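Local coordinates for putative phosphoribosyltransferase (Neisseria gonorrhoeae, PDB 5VOG), which binds the alarmone ppGpp and is probably a type I phosphoribosyltransferase, although its substrates are not established, at residues V101-E115 against V129-G143. Sequence-based numbering, arbitrary orientation.
Sequences VLVVDEVDDSRVTME and VGVAVLHEKIKAKAG. With G4P (guanosine-5',3'-tetraphosphate), chain D.
In the type I phosphoribosyltransferase fold, the strand leading into the PRPP loop, here V101-D105, runs parallel to its neighbour V129-V133, and this pair illustrates how the C-terminal ends of two inner strands, with the loops after them, form a nucleotide pocket. The ladder begins with G130 N to V101 O; both chains turn a corner at E106 and L134 without losing register, E106 O takes H135 N, and D108 N bonds H135 O at 2.8 Å. From the helix that ends the PRPP loop, M114 CE packs on V133 CG1 at 3.6 Å. Past the corner, charged groups carry the contact. D108 and D109 both extend CG anti to the backbone N (chi1 176° and -174°), and their carboxylates end beside lysines. R111 grips D108 OD2 side-on through NE and NH2 in its guanidinium plane, while K141 NZ meets D108 OD1 at 2.7 Å from above the carboxylate plane. On D109 OD1, K137 NZ (3.0 Å) and K139 NZ (2.8 Å) arrive from opposite faces. The straight K137 chain continues to the guanine, K137 NZ bonding G4P O6 at 2.8 Å and also N7. Meanwhile the backbone N atoms of D109 and R111 hold O2B of G4P. D109 thus probably steadies the lysine that reads the base, coupling base recognition to the phosphate loop.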
ATOM      1  N   VAL A 101      -2.280  12.659 -12.773  1.00 25.86           N
ATOM      2  CA  VAL A 101      -2.247  11.798 -11.593  1.00 23.79           C
ATOM      3  C   VAL A 101      -3.527  10.975 -11.522  1.00 23.34           C
ATOM      4  O   VAL A 101      -4.623  11.467 -11.818  1.00 24.15           O
ATOM      5  CB  VAL A 101      -2.023  12.603 -10.294  1.00 24.69           C
ATOM      6  CG1 VAL A 101      -0.631  13.252 -10.304  1.00 26.53           C
ATOM      7  CG2 VAL A 101      -3.114  13.636 -10.080  1.00 25.95           C
ATOM      8  N   LEU A 102      -3.375   9.709 -11.131  1.00 23.17           N
ATOM      9  CA  LEU A 102      -4.464   8.736 -11.061  1.00 21.78           C
ATOM     10  C   LEU A 102      -4.711   8.405  -9.593  1.00 21.82           C
ATOM     11  O   LEU A 102      -3.876   7.764  -8.946  1.00 22.36           O
ATOM     12  CB  LEU A 102      -4.117   7.468 -11.844  1.00 22.85           C
ATOM     13  CG  LEU A 102      -5.204   6.396 -11.875  1.00 23.25           C
ATOM     14  CD1 LEU A 102      -6.404   6.894 -12.690  1.00 25.73           C
ATOM     15  CD2 LEU A 102      -4.666   5.077 -12.423  1.00 24.28           C
ATOM     16  N   VAL A 103      -5.861   8.826  -9.074  1.00 21.60           N
ATOM     17  CA  VAL A 103      -6.256   8.516  -7.703  1.00 21.05           C
ATOM     18  C   VAL A 103      -6.766   7.079  -7.670  1.00 20.74           C
ATOM     19  O   VAL A 103      -7.558   6.687  -8.528  1.00 24.34           O
ATOM     20  CB  VAL A 103      -7.331   9.511  -7.230  1.00 22.22           C
ATOM     21  CG1 VAL A 103      -7.808   9.199  -5.824  1.00 24.47           C
ATOM     22  CG2 VAL A 103      -6.808  10.956  -7.336  1.00 24.45           C
ATOM     23  N   VAL A 104      -6.314   6.284  -6.692  1.00 20.84           N
ATOM     24  CA  VAL A 104      -6.627   4.852  -6.634  1.00 20.41           C
ATOM     25  C   VAL A 104      -7.266   4.517  -5.289  1.00 20.60           C
ATOM     26  O   VAL A 104      -6.739   4.891  -4.236  1.00 20.75           O
ATOM     27  CB  VAL A 104      -5.372   3.983  -6.859  1.00 20.42           C
ATOM     28  CG1 VAL A 104      -5.718   2.498  -6.721  1.00 21.51           C
ATOM     29  CG2 VAL A 104      -4.724   4.288  -8.205  1.00 22.04           C
ATOM     30  N   ASP A 105      -8.387   3.791  -5.314  1.00 19.72           N
ATOM     31  CA  ASP A 105      -8.992   3.299  -4.080  1.00 20.17           C
ATOM     32  C   ASP A 105      -9.591   1.921  -4.335  1.00 20.51           C
ATOM     33  O   ASP A 105      -9.687   1.476  -5.481  1.00 20.50           O
ATOM     34  CB  ASP A 105     -10.036   4.279  -3.533  1.00 21.12           C
ATOM     35  CG  ASP A 105     -10.043   4.340  -2.017  1.00 23.48           C
ATOM     36  OD1 ASP A 105      -9.637   3.350  -1.377  1.00 23.07           O
ATOM     37  OD2 ASP A 105     -10.466   5.376  -1.459  1.00 25.81           O
ATOM     38  N   GLU A 106      -9.973   1.219  -3.256  1.00 21.42           N
ATOM     39  CA  GLU A 106     -10.449  -0.153  -3.468  1.00 21.47           C
ATOM     40  C   GLU A 106     -11.947  -0.235  -3.763  1.00 21.52           C
ATOM     41  O   GLU A 106     -12.352  -1.062  -4.585  1.00 22.49           O
ATOM     42  CB  GLU A 106     -10.078  -1.070  -2.282  1.00 23.25           C
ATOM     43  CG  GLU A 106     -11.132  -1.303  -1.191  1.00 23.65           C
ATOM     44  CD  GLU A 106     -11.240  -0.150  -0.197  1.00 25.51           C
ATOM     45  OE1 GLU A 106     -11.128   1.015  -0.613  1.00 25.59           O
ATOM     46  OE2 GLU A 106     -11.441  -0.412   1.007  1.00 27.00           O
ATOM     47  N   VAL A 107     -12.789   0.590  -3.137  1.00 21.64           N
ATOM     48  CA  VAL A 107     -14.233   0.435  -3.300  1.00 22.66           C
ATOM     49  C   VAL A 107     -14.898   1.796  -3.439  1.00 22.74           C
ATOM     50  O   VAL A 107     -14.562   2.751  -2.728  1.00 23.39           O
ATOM     51  CB  VAL A 107     -14.878  -0.389  -2.160  1.00 23.05           C
ATOM     52  CG1 VAL A 107     -14.843   0.329  -0.811  1.00 24.31           C
ATOM     53  CG2 VAL A 107     -16.322  -0.764  -2.528  1.00 24.58           C
ATOM     54  N   ASP A 108     -15.808   1.882  -4.410  1.00 23.23           N
ATOM     55  CA  ASP A 108     -16.725   2.996  -4.616  1.00 23.56           C
ATOM     56  C   ASP A 108     -18.050   2.561  -3.994  1.00 24.47           C
ATOM     57  O   ASP A 108     -18.820   1.800  -4.597  1.00 25.02           O
ATOM     58  CB  ASP A 108     -16.835   3.294  -6.111  1.00 24.22           C
ATOM     59  CG  ASP A 108     -17.835   4.381  -6.442  1.00 27.02           C
ATOM     60  OD1 ASP A 108     -18.696   4.720  -5.607  1.00 27.72           O
ATOM     61  OD2 ASP A 108     -17.760   4.882  -7.584  1.00 31.22           O
ATOM     62  N   ASP A 109     -18.289   3.015  -2.765  1.00 25.23           N
ATOM     63  CA  ASP A 109     -19.481   2.657  -2.006  1.00 25.42           C
ATOM     64  C   ASP A 109     -20.405   3.863  -1.894  1.00 26.00           C
ATOM     65  O   ASP A 109     -21.438   3.911  -2.567  1.00 27.47           O
ATOM     66  CB  ASP A 109     -19.087   2.126  -0.623  1.00 26.74           C
ATOM     67  CG  ASP A 109     -20.269   1.605   0.166  1.00 31.17           C
ATOM     68  OD1 ASP A 109     -20.960   0.699  -0.334  1.00 31.22           O
ATOM     69  OD2 ASP A 109     -20.493   2.078   1.300  1.00 35.62           O
ATOM     70  N   SER A 110     -20.055   4.858  -1.075  1.00 26.93           N
ATOM     71  CA  SER A 110     -20.870   6.062  -0.937  1.00 26.52           C
ATOM     72  C   SER A 110     -20.349   7.248  -1.738  1.00 26.39           C
ATOM     73  O   SER A 110     -21.089   8.216  -1.928  1.00 26.61           O
ATOM     74  CB  SER A 110     -20.957   6.487   0.536  1.00 26.49           C
ATOM     75  OG  SER A 110     -19.729   7.079   0.964  1.00 27.59           O
ATOM     76  N   ARG A 111     -19.093   7.203  -2.180  1.00 25.05           N
ATOM     77  CA  ARG A 111     -18.362   8.286  -2.841  1.00 25.38           C
ATOM     78  C   ARG A 111     -18.070   9.474  -1.937  1.00 26.65           C
ATOM     79  O   ARG A 111     -17.572  10.495  -2.426  1.00 26.13           O
ATOM     80  CB  ARG A 111     -19.069   8.786  -4.104  1.00 27.61           C
ATOM     81  CG  ARG A 111     -18.868   7.870  -5.253  1.00 28.19           C
ATOM     82  CD  ARG A 111     -19.625   8.287  -6.501  1.00 27.89           C
ATOM     83  NE  ARG A 111     -19.455   7.221  -7.467  1.00 29.95           N
ATOM     84  CZ  ARG A 111     -20.128   7.105  -8.601  1.00 30.34           C
ATOM     85  NH1 ARG A 111     -21.043   8.009  -8.938  1.00 32.52           N
ATOM     86  NH2 ARG A 111     -19.878   6.078  -9.399  1.00 33.00           N
ATOM     87  N   VAL A 112     -18.329   9.367  -0.631  1.00 25.36           N
ATOM     88  CA  VAL A 112     -18.034  10.484   0.261  1.00 26.27           C
ATOM     89  C   VAL A 112     -16.526  10.704   0.370  1.00 25.78           C
ATOM     90  O   VAL A 112     -16.052  11.845   0.300  1.00 26.72           O
ATOM     91  CB  VAL A 112     -18.707  10.264   1.630  1.00 26.60           C
ATOM     92  CG1 VAL A 112     -18.237  11.292   2.644  1.00 28.43           C
ATOM     93  CG2 VAL A 112     -20.234  10.358   1.467  1.00 28.92           C
ATOM     94  N   THR A 113     -15.738   9.630   0.506  1.00 23.30           N
ATOM     95  CA  THR A 113     -14.288   9.818   0.549  1.00 23.06           C
ATOM     96  C   THR A 113     -13.768  10.280  -0.799  1.00 22.20           C
ATOM     97  O   THR A 113     -12.907  11.170  -0.877  1.00 22.50           O
ATOM     98  CB  THR A 113     -13.581   8.525   0.950  1.00 23.09           C
ATOM     99  OG1 THR A 113     -13.976   8.158   2.271  1.00 25.73           O
ATOM    100  CG2 THR A 113     -12.047   8.703   0.910  1.00 23.73           C
ATOM    101  N   MET A 114     -14.276   9.669  -1.872  1.00 23.42           N
ATOM    102  CA  MET A 114     -13.814  10.002  -3.212  1.00 24.01           C
ATOM    103  C   MET A 114     -14.046  11.476  -3.524  1.00 24.05           C
ATOM    104  O   MET A 114     -13.147  12.165  -4.021  1.00 24.64           O
ATOM    105  CB  MET A 114     -14.523   9.112  -4.227  1.00 25.59           C
ATOM    106  CG  MET A 114     -13.963   9.201  -5.629  1.00 29.52           C
ATOM    107  SD  MET A 114     -14.957   8.209  -6.760  1.00 33.76           S
ATOM    108  CE  MET A 114     -14.658   6.584  -6.074  1.00 32.85           C
ATOM    109  N   GLU A 115     -15.251  11.981  -3.232  1.00 25.20           N
ATOM    110  CA  GLU A 115     -15.530  13.394  -3.473  1.00 25.29           C
ATOM    111  C   GLU A 115     -14.605  14.286  -2.658  1.00 25.21           C
ATOM    112  O   GLU A 115     -14.082  15.284  -3.169  1.00 26.83           O
ATOM    113  CB  GLU A 115     -16.989  13.727  -3.149  1.00 28.60           C
ATOM    114  CG  GLU A 115     -17.277  15.227  -3.305  1.00 32.36           C
ATOM    115  CD  GLU A 115     -18.654  15.667  -2.820  1.00 37.98           C
ATOM    116  OE1 GLU A 115     -19.632  14.914  -2.955  1.00 38.18           O
ATOM    117  OE2 GLU A 115     -18.756  16.800  -2.304  1.00 43.04           O
ATOM    118  N   VAL A 129      -6.538  14.942 -13.514  1.00 30.33           N
ATOM    119  CA  VAL A 129      -6.786  14.083 -12.361  1.00 27.88           C
ATOM    120  C   VAL A 129      -7.821  13.049 -12.780  1.00 27.32           C
ATOM    121  O   VAL A 129      -8.930  13.409 -13.188  1.00 29.79           O
ATOM    122  CB  VAL A 129      -7.277  14.881 -11.144  1.00 28.58           C
ATOM    123  CG1 VAL A 129      -7.556  13.941  -9.969  1.00 29.34           C
ATOM    124  CG2 VAL A 129      -6.260  15.946 -10.756  1.00 29.01           C
ATOM    125  N   GLY A 130      -7.456  11.766 -12.691  1.00 25.82           N
ATOM    126  CA  GLY A 130      -8.375  10.679 -12.935  1.00 25.49           C
ATOM    127  C   GLY A 130      -8.544   9.842 -11.675  1.00 24.86           C
ATOM    128  O   GLY A 130      -7.803   9.996 -10.695  1.00 26.27           O
ATOM    129  N   VAL A 131      -9.536   8.960 -11.694  1.00 24.33           N
ATOM    130  CA  VAL A 131      -9.766   8.081 -10.554  1.00 25.39           C
ATOM    131  C   VAL A 131     -10.004   6.660 -11.046  1.00 25.10           C
ATOM    132  O   VAL A 131     -10.679   6.433 -12.059  1.00 26.19           O
ATOM    133  CB  VAL A 131     -10.927   8.585  -9.663  1.00 29.81           C
ATOM    134  CG1 VAL A 131     -12.246   8.511 -10.384  1.00 30.75           C
ATOM    135  CG2 VAL A 131     -10.980   7.807  -8.353  1.00 31.25           C
ATOM    136  N   ALA A 132      -9.397   5.705 -10.343  1.00 24.69           N
ATOM    137  CA  ALA A 132      -9.511   4.284 -10.635  1.00 23.80           C
ATOM    138  C   ALA A 132      -9.857   3.558  -9.345  1.00 22.03           C
ATOM    139  O   ALA A 132      -9.152   3.708  -8.342  1.00 23.58           O
ATOM    140  CB  ALA A 132      -8.201   3.730 -11.208  1.00 25.16           C
ATOM    141  N   VAL A 133     -10.940   2.786  -9.354  1.00 22.69           N
ATOM    142  CA  VAL A 133     -11.342   2.012  -8.187  0.62 23.74           C
ATOM    143  C   VAL A 133     -11.445   0.548  -8.580  1.00 23.30           C
ATOM    144  O   VAL A 133     -11.817   0.213  -9.708  1.00 23.80           O
ATOM    145  CB  VAL A 133     -12.668   2.502  -7.570  0.62 25.76           C
ATOM    146  CG1 VAL A 133     -12.476   3.836  -6.908  0.62 26.23           C
ATOM    147  CG2 VAL A 133     -13.765   2.584  -8.629  0.62 26.39           C
ATOM    148  N   LEU A 134     -11.085  -0.328  -7.644  1.00 22.49           N
ATOM    149  CA  LEU A 134     -11.156  -1.759  -7.905  1.00 22.29           C
ATOM    150  C   LEU A 134     -12.600  -2.209  -8.111  1.00 23.66           C
ATOM    151  O   LEU A 134     -12.928  -2.848  -9.123  1.00 23.61           O
ATOM    152  CB  LEU A 134     -10.493  -2.513  -6.749  1.00 22.70           C
ATOM    153  CG  LEU A 134     -10.711  -4.023  -6.610  1.00 23.00           C
ATOM    154  CD1 LEU A 134     -10.151  -4.784  -7.801  1.00 24.06           C
ATOM    155  CD2 LEU A 134     -10.053  -4.508  -5.317  1.00 22.69           C
ATOM    156  N   HIS A 135     -13.482  -1.865  -7.172  1.00 22.69           N
ATOM    157  CA  HIS A 135     -14.872  -2.306  -7.168  1.00 22.35           C
ATOM    158  C   HIS A 135     -15.802  -1.109  -7.119  1.00 23.93           C
ATOM    159  O   HIS A 135     -15.674  -0.257  -6.231  1.00 24.74           O
ATOM    160  CB  HIS A 135     -15.148  -3.199  -5.964  1.00 23.60           C
ATOM    161  CG  HIS A 135     -14.402  -4.487  -5.997  1.00 24.43           C
ATOM    162  ND1 HIS A 135     -13.749  -4.996  -4.895  1.00 24.13           N
ATOM    163  CD2 HIS A 135     -14.228  -5.386  -6.994  1.00 24.54           C
ATOM    164  CE1 HIS A 135     -13.196  -6.151  -5.217  1.00 25.45           C
ATOM    165  NE2 HIS A 135     -13.477  -6.413  -6.483  1.00 24.78           N
ATOM    166  N   GLU A 136     -16.761  -1.071  -8.046  1.00 24.00           N
ATOM    167  CA  GLU A 136     -17.794  -0.040  -8.091  1.00 24.52           C
ATOM    168  C   GLU A 136     -19.129  -0.669  -7.709  1.00 25.31           C
ATOM    169  O   GLU A 136     -19.688  -1.459  -8.477  1.00 27.29           O
ATOM    170  CB  GLU A 136     -17.874   0.591  -9.478  1.00 25.61           C
ATOM    171  CG  GLU A 136     -19.021   1.574  -9.614  1.00 28.13           C
ATOM    172  CD  GLU A 136     -19.174   2.115 -11.022  1.00 31.06           C
ATOM    173  OE1 GLU A 136     -18.431   1.687 -11.934  1.00 33.04           O
ATOM    174  OE2 GLU A 136     -20.049   2.981 -11.217  1.00 33.76           O
ATOM    175  N   LYS A 137     -19.653  -0.307  -6.539  1.00 24.34           N
ATOM    176  CA  LYS A 137     -20.959  -0.802  -6.125  1.00 26.03           C
ATOM    177  C   LYS A 137     -22.074   0.010  -6.773  1.00 27.39           C
ATOM    178  O   LYS A 137     -22.038   1.246  -6.776  1.00 27.17           O
ATOM    179  CB  LYS A 137     -21.111  -0.744  -4.614  1.00 28.63           C
ATOM    180  CG  LYS A 137     -20.228  -1.692  -3.849  1.00 32.37           C
ATOM    181  CD  LYS A 137     -20.605  -1.542  -2.392  1.00 35.37           C
ATOM    182  CE  LYS A 137     -19.888  -2.476  -1.505  1.00 35.56           C
ATOM    183  NZ  LYS A 137     -20.392  -2.289  -0.121  1.00 31.37           N
ATOM    184  N   ILE A 138     -23.074  -0.691  -7.296  1.00 27.57           N
ATOM    185  CA  ILE A 138     -24.229  -0.063  -7.933  1.00 28.30           C
ATOM    186  C   ILE A 138     -25.256   0.232  -6.844  1.00 28.84           C
ATOM    187  O   ILE A 138     -25.944  -0.664  -6.355  1.00 29.16           O
ATOM    188  CB  ILE A 138     -24.810  -0.938  -9.039  1.00 28.51           C
ATOM    189  CG1 ILE A 138     -23.729  -1.245 -10.080  1.00 30.48           C
ATOM    190  CG2 ILE A 138     -26.020  -0.242  -9.652  1.00 29.48           C
ATOM    191  CD1 ILE A 138     -22.923  -0.027 -10.520  1.00 33.33           C
ATOM    192  N   LYS A 139     -25.359   1.502  -6.468  1.00 27.82           N
ATOM    193  CA  LYS A 139     -26.176   1.930  -5.341  1.00 27.86           C
ATOM    194  C   LYS A 139     -26.245   3.449  -5.377  1.00 28.90           C
ATOM    195  O   LYS A 139     -25.537   4.103  -6.147  1.00 29.20           O
ATOM    196  CB  LYS A 139     -25.613   1.431  -4.005  1.00 29.07           C
ATOM    197  CG  LYS A 139     -24.190   1.902  -3.717  1.00 30.14           C
ATOM    198  CD  LYS A 139     -23.572   1.166  -2.529  1.00 30.26           C
ATOM    199  CE  LYS A 139     -24.245   1.540  -1.219  1.00 32.30           C
ATOM    200  NZ  LYS A 139     -23.774   0.695  -0.079  1.00 33.73           N
ATOM    201  N   ALA A 140     -27.118   4.005  -4.544  1.00 32.10           N
ATOM    202  CA  ALA A 140     -27.177   5.453  -4.415  1.00 32.54           C
ATOM    203  C   ALA A 140     -25.883   5.973  -3.806  1.00 32.38           C
ATOM    204  O   ALA A 140     -25.219   5.292  -3.018  1.00 33.57           O
ATOM    205  CB  ALA A 140     -28.371   5.881  -3.561  1.00 34.36           C
ATOM    206  N   LYS A 141     -25.527   7.192  -4.189  1.00 30.45           N
ATOM    207  CA  LYS A 141     -24.247   7.786  -3.827  1.00 29.70           C
ATOM    208  C   LYS A 141     -24.489   9.096  -3.095  1.00 31.82           C
ATOM    209  O   LYS A 141     -25.230   9.960  -3.575  1.00 34.56           O
ATOM    210  CB  LYS A 141     -23.386   8.019  -5.072  1.00 30.43           C
ATOM    211  CG  LYS A 141     -23.165   6.764  -5.915  1.00 29.24           C
ATOM    212  CD  LYS A 141     -22.293   5.731  -5.187  1.00 26.98           C
ATOM    213  CE  LYS A 141     -22.085   4.488  -6.033  1.00 26.63           C
ATOM    214  NZ  LYS A 141     -21.114   3.542  -5.390  1.00 26.44           N
ATOM    215  N   ALA A 142     -23.877   9.239  -1.924  1.00 29.94           N
ATOM    216  CA  ALA A 142     -23.943  10.518  -1.231  1.00 30.94           C
ATOM    217  C   ALA A 142     -22.936  11.508  -1.799  1.00 32.69           C
ATOM    218  O   ALA A 142     -23.218  12.712  -1.860  1.00 35.03           O
ATOM    219  CB  ALA A 142     -23.723  10.317   0.267  1.00 32.47           C
ATOM    220  N   GLY A 143     -21.774  11.018  -2.244  1.00 31.61           N
ATOM    221  CA  GLY A 143     -20.787  11.878  -2.858  1.00 31.30           C
ATOM    222  C   GLY A 143     -20.936  11.960  -4.365  1.00 32.01           C
ATOM    223  O   GLY A 143     -21.539  11.090  -4.996  1.00 33.43           O
TER
HETATM  224  PB  G4P D 203     -15.832   5.867  -1.413  1.00 25.52           P
HETATM  225  O1B G4P D 203     -15.800   7.311  -1.343  1.00 26.06           O
HETATM  226  O2B G4P D 203     -17.113   5.267  -2.035  1.00 26.31           O
HETATM  227  O3B G4P D 203     -14.576   5.321  -2.164  1.00 25.55           O
HETATM  228  O3A G4P D 203     -15.653   5.224   0.035  1.00 26.61           O
HETATM  229  PA  G4P D 203     -16.494   5.413   1.369  1.00 26.47           P
HETATM  230  O1A G4P D 203     -16.235   6.732   1.986  1.00 29.15           O
HETATM  231  O2A G4P D 203     -17.948   5.124   1.094  1.00 27.40           O
HETATM  232  O5' G4P D 203     -15.919   4.185   2.240  1.00 28.20           O
HETATM  233  C5' G4P D 203     -15.921   4.186   3.681  1.00 27.05           C
HETATM  234  C4' G4P D 203     -15.329   2.883   4.150  1.00 26.01           C
HETATM  235  O4' G4P D 203     -16.239   1.803   3.880  1.00 27.16           O
HETATM  236  C3' G4P D 203     -14.005   2.506   3.478  1.00 25.34           C
HETATM  237  O3' G4P D 203     -12.998   2.350   4.501  1.00 25.23           O
HETATM  238  C2' G4P D 203     -14.272   1.176   2.768  1.00 25.30           C
HETATM  239  O2' G4P D 203     -13.177   0.263   2.820  1.00 26.79           O
HETATM  240  C1' G4P D 203     -15.484   0.661   3.541  1.00 25.70           C
HETATM  241  N9  G4P D 203     -16.334  -0.205   2.721  1.00 25.63           N
HETATM  242  C8  G4P D 203     -17.378   0.184   1.924  1.00 27.32           C
HETATM  243  N7  G4P D 203     -17.945  -0.819   1.294  1.00 27.05           N
HETATM  244  C5  G4P D 203     -17.227  -1.932   1.704  1.00 25.70           C
HETATM  245  C6  G4P D 203     -17.369  -3.319   1.382  1.00 26.54           C
HETATM  246  O6  G4P D 203     -18.201  -3.834   0.629  1.00 26.74           O
HETATM  247  N1  G4P D 203     -16.440  -4.104   2.036  1.00 26.91           N
HETATM  248  C2  G4P D 203     -15.479  -3.639   2.896  1.00 25.97           C
HETATM  249  N2  G4P D 203     -14.675  -4.547   3.457  1.00 27.57           N
HETATM  250  N3  G4P D 203     -15.335  -2.353   3.206  1.00 26.18           N
HETATM  251  C4  G4P D 203     -16.232  -1.564   2.583  1.00 25.66           C
HETATM  252  PC  G4P D 203     -12.189   3.571   5.094  1.00 25.36           P
HETATM  253  O1C G4P D 203     -12.974   4.270   6.148  1.00 27.00           O
HETATM  254  O2C G4P D 203     -11.829   4.418   3.904  1.00 24.50           O
HETATM  255  O3C G4P D 203     -10.856   2.921   5.680  1.00 24.62           O
HETATM  256  PD  G4P D 203      -9.598   2.187   5.031  1.00 23.07           P
HETATM  257  O1D G4P D 203      -9.627   2.521   3.577  1.00 23.04           O
HETATM  258  O2D G4P D 203      -8.366   2.774   5.757  1.00 23.37           O
HETATM  259  O3D G4P D 203      -9.771   0.727   5.359  1.00 24.82           O
HETATM  260  O   HOH W   1     -22.383  10.253  -7.497  1.00 31.60           O
HETATM  261  O   HOH W   2     -19.838   5.432 -12.498  1.00 44.54           O
HETATM  262  O   HOH W   3     -22.556  15.641  -2.909  1.00 62.83           O